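Local coordinates for glycosyl hydrolase family 61, 2 protein (Heterobasidion irregulare TC 32-1, PDB 5NNS) that cleaves cellulose and related polysaccharides by copper-dependent oxidation, oxidising the C1 position of the sugar at the cleaved glycosidic bond with hydrogen peroxide or oxygen as cosubstrate, at residues Ser27-Glu32 with Glu169-Ile174; Ser143-Asn148 with Gly180-Ala185; Gly3-Ser8 with Arg31-Tyr36. All coordinates share one frame; numbering follows the deposited sequence.

Overall arrangement
All three contacts belong to the AA9 domain, a beta-sandwich built round a four-stranded and a six-stranded sheet. Contacts 1 and 3 are neighbours, their centres about 9 Å apart, and share Arg31 and Glu32: residues 27-36 of the long loop between strands 12-15 and 63-66 bind strand 165-176 of the larger sheet through 27-32 and meet strand 4-9 of the smaller one through 31-36, bridging the two. Contact 2 lies about 20 Å from contact 1 and 26 Å from contact 3, centre to centre. Its 143-148 segment leads into strand 147-157, next to 165-176. Along the chain contact 3 closes first, while contacts 1 and 2 interleave. Tyr36 places contact 3 nearest the copper end.

Contact 1. Residues Ser27-Glu32 with Glu169-Ile174; sequences STIQRE and ECAQLI
The carbonyl oxygen of Cys170 takes a hydrogen bond of 2.9 Å from Arg31 N, joined by a weaker CA-H...O contact from Gln30 CA to Cys170 O at 3.3 Å. With Gln172 N bonded to Ile29 O, also at 2.9 Å, this makes Gln30 and Ala171 a single non-hydrogen-bonded antiparallel pair, laying the loop on strand 165-176 of the AA9 beta-sandwich. Water extends the pairing, accepting from Cys170 N and donating to Arg31 O.

The side chains of Arg31 and Gln172 meet as well. Arg31 bends at its second torsion (chi2 -55°), which swings NE round to Gln172 OE1 at 3.0 Å. There the donor sits on a lone pair in the amide plane, while guanidinium and amide are turned 64° apart; the N-H...O angle is 151°. The other guanidinium nitrogens reach backbone carbonyls of Gly53, Cys96 and Ala99, so neutral oxygens surround the buried guanidinium at NE, NH1 and NH2. Arg31 CG rests against CB of Cys170, whose sulfur is tied to Cys49.

Gln30 runs out extended past the strand, its NE2 beside Glu169 CB at 3.5 Å. That amide is fixed at both ends, NE2 by Val4 O and Tyr7 OH and OE1 by Phe17 N among others, whereas the Glu169 carboxylate turns off to Val4 N. The packing ends with Ile29 CD1 against the methyl CB of Ala171, 4.0 Å apart.

Contact 2. Residues Ser143-Asn148 with Gly180-Ala185; sequences SLAAGN and GATPPA
Flat peptide groups carry this contact: the Gly180-Ala181 peptide has Ala145 CB standing over one face, 3.7 Å from Gly180 C, while the N-H of the same peptide points to Ser143 O, Ala181 N lying 2.9 Å from that oxygen. Ala181 also uses its carbonyl, its O accepting from Ala145 N at 2.8 Å, the donor tilted 17° from the carbonyl plane. This is the bonding pattern of a parallel beta bridge, limited to Leu144 and Ala181, and it fastens the segment after strand 165-176 to the turn that leads into strand 147-157 of the sandwich.

Small side chains fill in round the bridge. Ser143 OG, lying between the backbone N and the carbonyl carbon (chi1 64°), lies 3.5 Å from the methyl CB of Ala181. Thr182 CG2 adds a looser touch on Ala145 CB, and Leu144 brings CD1 near Ala181 O while its side chain also packs on Phe107. Pro183 touches Phe107 and Trp223 as the chain runs on, away from the known sites. A water bridges the segments, with a weak bond to Leu144 O, and accepts from Ala146 N at 2.9 Å and from Gly180 N at 3.0 Å.

Contact 3. Residues Gly3-Ser8 with Arg31-Tyr36; sequences GVLAYS and REWDTY
Gly3 and Tyr36 bring their CA atoms to 6.4 Å, the closest CA pair of two segments that share no hydrogen bond, so the side chain of Trp33 does most of the joining. Its indole reaches across from the loop with CG between the backbone N and the carbonyl carbon (chi1 58°), which lifts the six-membered ring up to the start of strand 4-9. There Gly3, without a side chain, lets CH2 come to 3.6 Å from its CA. CZ2 lies 3.3 Å from Val4 O, and Leu5 CD2 meets the ring edge near its plane, 4.0 Å from CZ2. Tyr36 comes in beside it, its OH 4.1 Å from the same Leu5 CD2.

The indole N-H bonds to Gln30 OE1, fixing the ring's rotation. An alanine here removes that donor and the ring, and would probably open a gap beside Gly3 and Leu5 and leave the Gln30 amide less firmly held. Tyr36 lies near the copper ligand His1 and the glucan-binding Tyr20, consistent with a place just behind the catalytic surface. Leu5 and Ala6 form a classic beta bulge facing Tyr74 of strand 70-75, and the indole touches both the start of strand 4-9 and Glu169 of strand 165-176.

Contact 1. Residues Ser27-Glu32 with Glu169-Ile174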
loop_
_atom_site.group_PDB
_atom_site.type_symbol
_atom_site.label_atom_id
_atom_site.label_comp_id
_atom_site.label_asym_id
_atom_site.label_seq_id
_atom_site.Cartn_x
_atom_site.Cartn_y
_atom_site.Cartn_z
ATOM N N SER A 27 -6.116 19.439 -1.087
ATOM C CA SER A 27 -7.028 18.740 -1.980
ATOM C C SER A 27 -6.239 17.705 -2.772
ATOM O O SER A 27 -5.275 18.042 -3.463
ATOM C CB SER A 27 -7.724 19.726 -2.920
ATOM O OG SER A 27 -8.872 19.130 -3.496
ATOM N N THR A 28 -6.644 16.445 -2.654
ATOM C CA THR A 28 -5.917 15.347 -3.276
ATOM C C THR A 28 -6.779 14.104 -3.414
ATOM O O THR A 28 -7.790 13.954 -2.723
ATOM C CB THR A 28 -4.629 14.999 -2.482
ATOM O OG1 THR A 28 -4.081 13.758 -2.952
ATOM C CG2 THR A 28 -4.904 14.890 -0.983
ATOM N N ILE A 29 -6.363 13.212 -4.310
ATOM C CA ILE A 29 -6.945 11.870 -4.378
ATOM C C ILE A 29 -6.566 11.012 -3.162
ATOM O O ILE A 29 -7.232 10.014 -2.872
ATOM C CB ILE A 29 -6.584 11.122 -5.684
ATOM C CG1 ILE A 29 -5.067 10.891 -5.825
ATOM C CG2 ILE A 29 -7.140 11.872 -6.887
ATOM C CD1 ILE A 29 -4.725 9.852 -6.871
ATOM N N GLN A 30 -5.500 11.409 -2.469
ATOM C CA GLN A 30 -4.938 10.642 -1.370
ATOM C C GLN A 30 -5.646 10.913 -0.041
ATOM O O GLN A 30 -6.051 12.045 0.230
ATOM C CB GLN A 30 -3.453 10.969 -1.229
ATOM C CG GLN A 30 -2.643 9.849 -0.617
ATOM C CD GLN A 30 -1.187 10.190 -0.471
ATOM O OE1 GLN A 30 -0.835 11.318 -0.115
ATOM N NE2 GLN A 30 -0.322 9.210 -0.724
ATOM N N ARG A 31 -5.781 9.868 0.778
ATOM C CA ARG A 31 -6.283 10.002 2.145
ATOM C C ARG A 31 -5.226 10.658 3.028
ATOM O O ARG A 31 -4.020 10.525 2.778
ATOM C CB ARG A 31 -6.685 8.640 2.732
ATOM C CG ARG A 31 -7.930 8.016 2.115
ATOM C CD ARG A 31 -9.125 8.960 2.173
ATOM N NE ARG A 31 -10.407 8.261 2.064
ATOM C CZ ARG A 31 -11.071 7.691 3.074
ATOM N NH1 ARG A 31 -10.596 7.701 4.320
ATOM N NH2 ARG A 31 -12.231 7.095 2.833
ATOM N N GLU A 32 -5.692 11.376 4.050
ATOM C CA GLU A 32 -4.816 12.151 4.924
ATOM C C GLU A 32 -3.879 11.233 5.695
ATOM O O GLU A 32 -4.326 10.275 6.311
ATOM C CB GLU A 32 -5.644 12.984 5.906
ATOM C CG GLU A 32 -4.863 13.640 7.044
ATOM C CD GLU A 32 -5.729 14.532 7.922
ATOM O OE1 GLU A 32 -6.919 14.735 7.597
ATOM O OE2 GLU A 32 -5.225 15.029 8.949
ATOM N N GLU A 169 -0.173 4.199 2.554
ATOM C CA GLU A 169 -0.998 5.322 2.089
ATOM C C GLU A 169 -2.098 4.815 1.169
ATOM O O GLU A 169 -1.970 3.745 0.571
ATOM C CB GLU A 169 -0.164 6.386 1.375
ATOM C CG GLU A 169 0.510 7.390 2.295
ATOM C CD GLU A 169 1.752 6.853 2.977
ATOM O OE1 GLU A 169 2.599 6.241 2.290
ATOM O OE2 GLU A 169 1.895 7.063 4.202
ATOM N N CYS A 170 -3.173 5.599 1.075
ATOM C CA CYS A 170 -4.355 5.264 0.273
ATOM C C CYS A 170 -4.707 6.371 -0.705
ATOM O O CYS A 170 -4.565 7.547 -0.384
ATOM C CB CYS A 170 -5.551 5.033 1.187
ATOM S SG CYS A 170 -5.437 3.508 2.139
ATOM N N ALA A 171 -5.178 5.976 -1.886
ATOM C CA ALA A 171 -5.686 6.896 -2.905
ATOM C C ALA A 171 -7.059 6.421 -3.366
ATOM O O ALA A 171 -7.281 5.217 -3.488
ATOM C CB ALA A 171 -4.726 6.956 -4.078
ATOM N N GLN A 172 -7.974 7.360 -3.616
ATOM C CA GLN A 172 -9.319 7.025 -4.108
ATOM C C GLN A 172 -9.326 6.938 -5.633
ATOM O O GLN A 172 -8.822 7.833 -6.309
ATOM C CB GLN A 172 -10.356 8.049 -3.628
ATOM C CG GLN A 172 -10.549 8.044 -2.119
ATOM C CD GLN A 172 -11.733 8.867 -1.625
ATOM O OE1 GLN A 172 -11.901 9.044 -0.424
ATOM N NE2 GLN A 172 -12.559 9.358 -2.539
ATOM N N LEU A 173 -9.886 5.852 -6.163
ATOM C CA LEU A 173 -10.041 5.673 -7.605
ATOM C C LEU A 173 -11.504 5.469 -7.985
ATOM O O LEU A 173 -12.309 5.004 -7.175
ATOM C CB LEU A 173 -9.252 4.461 -8.100
ATOM C CG LEU A 173 -7.769 4.334 -7.765
ATOM C CD1 LEU A 173 -7.253 3.012 -8.308
ATOM C CD2 LEU A 173 -6.974 5.504 -8.318
ATOM N N ILE A 174 -11.831 5.833 -9.221
ATOM C CA ILE A 174 -13.037 5.375 -9.893
ATOM C C ILE A 174 -12.550 4.475 -11.028
ATOM O O ILE A 174 -11.927 4.950 -11.974
ATOM C CB ILE A 174 -13.890 6.550 -10.426
ATOM C CG1 ILE A 174 -14.333 7.454 -9.265
ATOM C CG2 ILE A 174 -15.118 6.024 -11.166
ATOM C CD1 ILE A 174 -14.935 8.783 -9.686
HETATM O O HOH W 1 -3.238 7.553 3.172
#

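Contact 2. Residues Ser143-Asn148 with Gly180-Ala185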
loop_
_atom_site.group_PDB
_atom_site.type_symbol
_atom_site.label_atom_id
_atom_site.label_comp_id
_atom_site.label_asym_id
_atom_site.label_seq_id
_atom_site.Cartn_x
_atom_site.Cartn_y
_atom_site.Cartn_z
ATOM N N SER A 143 -9.280 -7.301 -15.616
ATOM C CA SER A 143 -10.616 -7.873 -15.424
ATOM C C SER A 143 -11.471 -7.248 -14.310
ATOM O O SER A 143 -12.666 -7.558 -14.216
ATOM C CB SER A 143 -10.479 -9.367 -15.130
ATOM O OG SER A 143 -9.794 -9.564 -13.905
ATOM N N LEU A 144 -10.879 -6.388 -13.476
ATOM C CA LEU A 144 -11.535 -5.904 -12.258
ATOM C C LEU A 144 -12.889 -5.258 -12.562
ATOM O O LEU A 144 -13.012 -4.499 -13.527
ATOM C CB LEU A 144 -10.627 -4.906 -11.530
ATOM C CG LEU A 144 -11.100 -4.290 -10.210
ATOM C CD1 LEU A 144 -11.318 -5.361 -9.155
ATOM C CD2 LEU A 144 -10.095 -3.256 -9.719
ATOM N N ALA A 145 -13.895 -5.569 -11.743
ATOM C CA ALA A 145 -15.235 -5.010 -11.907
ATOM C C ALA A 145 -15.199 -3.497 -11.734
ATOM O O ALA A 145 -14.528 -2.993 -10.831
ATOM C CB ALA A 145 -16.202 -5.623 -10.903
ATOM N N ALA A 146 -15.910 -2.776 -12.600
ATOM C CA ALA A 146 -16.012 -1.315 -12.484
ATOM C C ALA A 146 -16.579 -0.936 -11.116
ATOM O O ALA A 146 -17.433 -1.640 -10.570
ATOM C CB ALA A 146 -16.875 -0.735 -13.600
ATOM N N GLY A 147 -16.077 0.160 -10.559
ATOM C CA GLY A 147 -16.536 0.633 -9.264
ATOM C C GLY A 147 -15.586 1.599 -8.600
ATOM O O GLY A 147 -14.584 2.024 -9.195
ATOM N N ASN A 148 -15.922 1.935 -7.360
ATOM C CA ASN A 148 -15.146 2.846 -6.537
ATOM C C ASN A 148 -14.228 2.021 -5.639
ATOM O O ASN A 148 -14.698 1.122 -4.923
ATOM C CB ASN A 148 -16.084 3.709 -5.699
ATOM C CG ASN A 148 -17.108 4.442 -6.546
ATOM O OD1 ASN A 148 -16.763 5.074 -7.547
ATOM N ND2 ASN A 148 -18.377 4.358 -6.150
ATOM N N GLY A 180 -15.940 -7.266 -15.070
ATOM C CA GLY A 180 -16.791 -7.701 -13.962
ATOM C C GLY A 180 -16.232 -8.683 -12.936
ATOM O O GLY A 180 -16.989 -9.201 -12.113
ATOM N N ALA A 181 -14.921 -8.927 -12.957
ATOM C CA ALA A 181 -14.304 -9.884 -12.042
ATOM C C ALA A 181 -14.097 -9.259 -10.659
ATOM O O ALA A 181 -13.748 -8.080 -10.546
ATOM C CB ALA A 181 -12.984 -10.380 -12.607
ATOM N N THR A 182 -14.351 -10.053 -9.618
ATOM C CA THR A 182 -14.074 -9.680 -8.228
ATOM C C THR A 182 -13.235 -10.784 -7.589
ATOM O O THR A 182 -13.431 -11.951 -7.910
ATOM C CB THR A 182 -15.368 -9.528 -7.406
ATOM O OG1 THR A 182 -16.145 -10.723 -7.525
ATOM C CG2 THR A 182 -16.199 -8.342 -7.889
ATOM N N PRO A 183 -12.318 -10.429 -6.666
ATOM C CA PRO A 183 -11.537 -11.494 -6.032
ATOM C C PRO A 183 -12.410 -12.416 -5.172
ATOM O O PRO A 183 -13.292 -11.915 -4.467
ATOM C CB PRO A 183 -10.523 -10.741 -5.151
ATOM C CG PRO A 183 -10.795 -9.292 -5.312
ATOM C CD PRO A 183 -12.098 -9.122 -6.021
ATOM N N PRO A 184 -12.179 -13.748 -5.234
ATOM C CA PRO A 184 -12.859 -14.662 -4.301
ATOM C C PRO A 184 -12.549 -14.354 -2.826
ATOM O O PRO A 184 -11.548 -13.700 -2.521
ATOM C CB PRO A 184 -12.310 -16.046 -4.680
ATOM C CG PRO A 184 -11.746 -15.901 -6.053
ATOM C CD PRO A 184 -11.310 -14.471 -6.185
ATOM N N ALA A 185 -13.410 -14.839 -1.934
ATOM C CA ALA A 185 -13.317 -14.564 -0.498
ATOM C C ALA A 185 -11.958 -14.903 0.130
ATOM O O ALA A 185 -11.526 -14.210 1.034
ATOM C CB ALA A 185 -14.432 -15.286 0.245
HETATM O O HOH W 2 -16.138 -4.304 -15.048
#

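Contact 3. Residues Gly3-Ser8 with Arg31-Tyr36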
loop_
_atom_site.group_PDB
_atom_site.type_symbol
_atom_site.label_atom_id
_atom_site.label_comp_id
_atom_site.label_asym_id
_atom_site.label_seq_id
_atom_site.Cartn_x
_atom_site.Cartn_y
_atom_site.Cartn_z
ATOM N N GLY A 3 6.697 8.457 2.790
ATOM C CA GLY A 3 5.490 7.836 2.280
ATOM C C GLY A 3 5.275 8.251 0.849
ATOM O O GLY A 3 6.155 8.865 0.235
ATOM N N VAL A 4 4.099 7.919 0.327
ATOM C CA VAL A 4 3.722 8.261 -1.039
ATOM C C VAL A 4 3.332 9.742 -1.094
ATOM O O VAL A 4 2.334 10.155 -0.483
ATOM C CB VAL A 4 2.561 7.386 -1.542
ATOM C CG1 VAL A 4 2.149 7.797 -2.956
ATOM C CG2 VAL A 4 2.950 5.908 -1.488
ATOM N N LEU A 5 4.133 10.521 -1.823
ATOM C CA LEU A 5 3.928 11.961 -1.972
ATOM C C LEU A 5 3.058 12.332 -3.172
ATOM O O LEU A 5 2.398 13.368 -3.152
ATOM C CB LEU A 5 5.274 12.665 -2.108
ATOM C CG LEU A 5 6.299 12.436 -1.000
ATOM C CD1 LEU A 5 7.555 13.211 -1.348
ATOM C CD2 LEU A 5 5.757 12.841 0.363
ATOM N N ALA A 6 3.068 11.502 -4.213
ATOM C CA ALA A 6 2.326 11.786 -5.438
ATOM C C ALA A 6 2.083 10.513 -6.241
ATOM O O ALA A 6 2.653 9.459 -5.943
ATOM C CB ALA A 6 3.082 12.801 -6.283
ATOM N N TYR A 7 1.233 10.628 -7.261
ATOM C CA TYR A 7 0.929 9.519 -8.164
ATOM C C TYR A 7 1.000 9.950 -9.626
ATOM O O TYR A 7 0.850 11.135 -9.945
ATOM C CB TYR A 7 -0.474 8.967 -7.896
ATOM C CG TYR A 7 -0.705 8.474 -6.489
ATOM C CD1 TYR A 7 -1.121 9.347 -5.488
ATOM C CD2 TYR A 7 -0.525 7.131 -6.156
ATOM C CE1 TYR A 7 -1.337 8.904 -4.189
ATOM C CE2 TYR A 7 -0.744 6.678 -4.862
ATOM C CZ TYR A 7 -1.145 7.569 -3.884
ATOM O OH TYR A 7 -1.365 7.143 -2.604
ATOM N N SER A 8 1.257 8.971 -10.493
ATOM C CA SER A 8 0.952 9.062 -11.919
ATOM C C SER A 8 0.071 7.859 -12.226
ATOM O O SER A 8 0.517 6.717 -12.108
ATOM C CB SER A 8 2.219 9.054 -12.778
ATOM O OG SER A 8 1.911 9.098 -14.164
ATOM N N ARG A 31 -5.781 9.868 0.778
ATOM C CA ARG A 31 -6.283 10.002 2.145
ATOM C C ARG A 31 -5.226 10.658 3.028
ATOM O O ARG A 31 -4.020 10.525 2.778
ATOM C CB ARG A 31 -6.685 8.640 2.732
ATOM C CG ARG A 31 -7.930 8.016 2.115
ATOM C CD ARG A 31 -9.125 8.960 2.173
ATOM N NE ARG A 31 -10.407 8.261 2.064
ATOM C CZ ARG A 31 -11.071 7.691 3.074
ATOM N NH1 ARG A 31 -10.596 7.701 4.320
ATOM N NH2 ARG A 31 -12.231 7.095 2.833
ATOM N N GLU A 32 -5.692 11.376 4.050
ATOM C CA GLU A 32 -4.816 12.151 4.924
ATOM C C GLU A 32 -3.879 11.233 5.695
ATOM O O GLU A 32 -4.326 10.275 6.311
ATOM C CB GLU A 32 -5.644 12.984 5.906
ATOM C CG GLU A 32 -4.863 13.640 7.044
ATOM C CD GLU A 32 -5.729 14.532 7.922
ATOM O OE1 GLU A 32 -6.919 14.735 7.597
ATOM O OE2 GLU A 32 -5.225 15.029 8.949
ATOM N N TRP A 33 -2.587 11.532 5.644
ATOM C CA TRP A 33 -1.599 10.892 6.509
ATOM C C TRP A 33 -0.704 11.987 7.072
ATOM O O TRP A 33 -0.202 12.821 6.328
ATOM C CB TRP A 33 -0.808 9.816 5.746
ATOM C CG TRP A 33 -0.055 10.280 4.515
ATOM C CD1 TRP A 33 -0.582 10.626 3.305
ATOM C CD2 TRP A 33 1.363 10.404 4.381
ATOM N NE1 TRP A 33 0.421 10.969 2.432
ATOM C CE2 TRP A 33 1.626 10.835 3.065
ATOM C CE3 TRP A 33 2.441 10.184 5.248
ATOM C CZ2 TRP A 33 2.925 11.071 2.593
ATOM C CZ3 TRP A 33 3.742 10.408 4.781
ATOM C CH2 TRP A 33 3.967 10.845 3.461
ATOM N N ASP A 34 -0.511 11.980 8.387
ATOM C CA ASP A 34 -0.019 13.159 9.115
ATOM C C ASP A 34 1.474 13.228 9.453
ATOM O O ASP A 34 1.962 14.310 9.796
ATOM C CB ASP A 34 -0.835 13.332 10.398
ATOM C CG ASP A 34 -2.322 13.537 10.121
ATOM O OD1 ASP A 34 -2.651 14.292 9.189
ATOM O OD2 ASP A 34 -3.159 12.942 10.831
ATOM N N THR A 35 2.191 12.110 9.336
ATOM C CA THR A 35 3.609 12.067 9.678
ATOM C C THR A 35 4.352 11.051 8.835
ATOM O O THR A 35 3.746 10.166 8.237
ATOM C CB THR A 35 3.804 11.689 11.155
ATOM O OG1 THR A 35 5.204 11.602 11.448
ATOM C CG2 THR A 35 3.136 10.348 11.455
ATOM N N TYR A 36 5.675 11.185 8.816
ATOM C CA TYR A 36 6.567 10.234 8.140
ATOM C C TYR A 36 6.786 8.923 8.914
ATOM O O TYR A 36 7.387 8.007 8.372
ATOM C CB TYR A 36 7.939 10.888 7.922
ATOM C CG TYR A 36 8.099 11.685 6.646
ATOM C CD1 TYR A 36 7.009 12.254 5.985
ATOM C CD2 TYR A 36 9.361 11.887 6.107
ATOM C CE1 TYR A 36 7.182 12.984 4.817
ATOM C CE2 TYR A 36 9.536 12.614 4.945
ATOM C CZ TYR A 36 8.444 13.161 4.309
ATOM O OH TYR A 36 8.619 13.883 3.164
#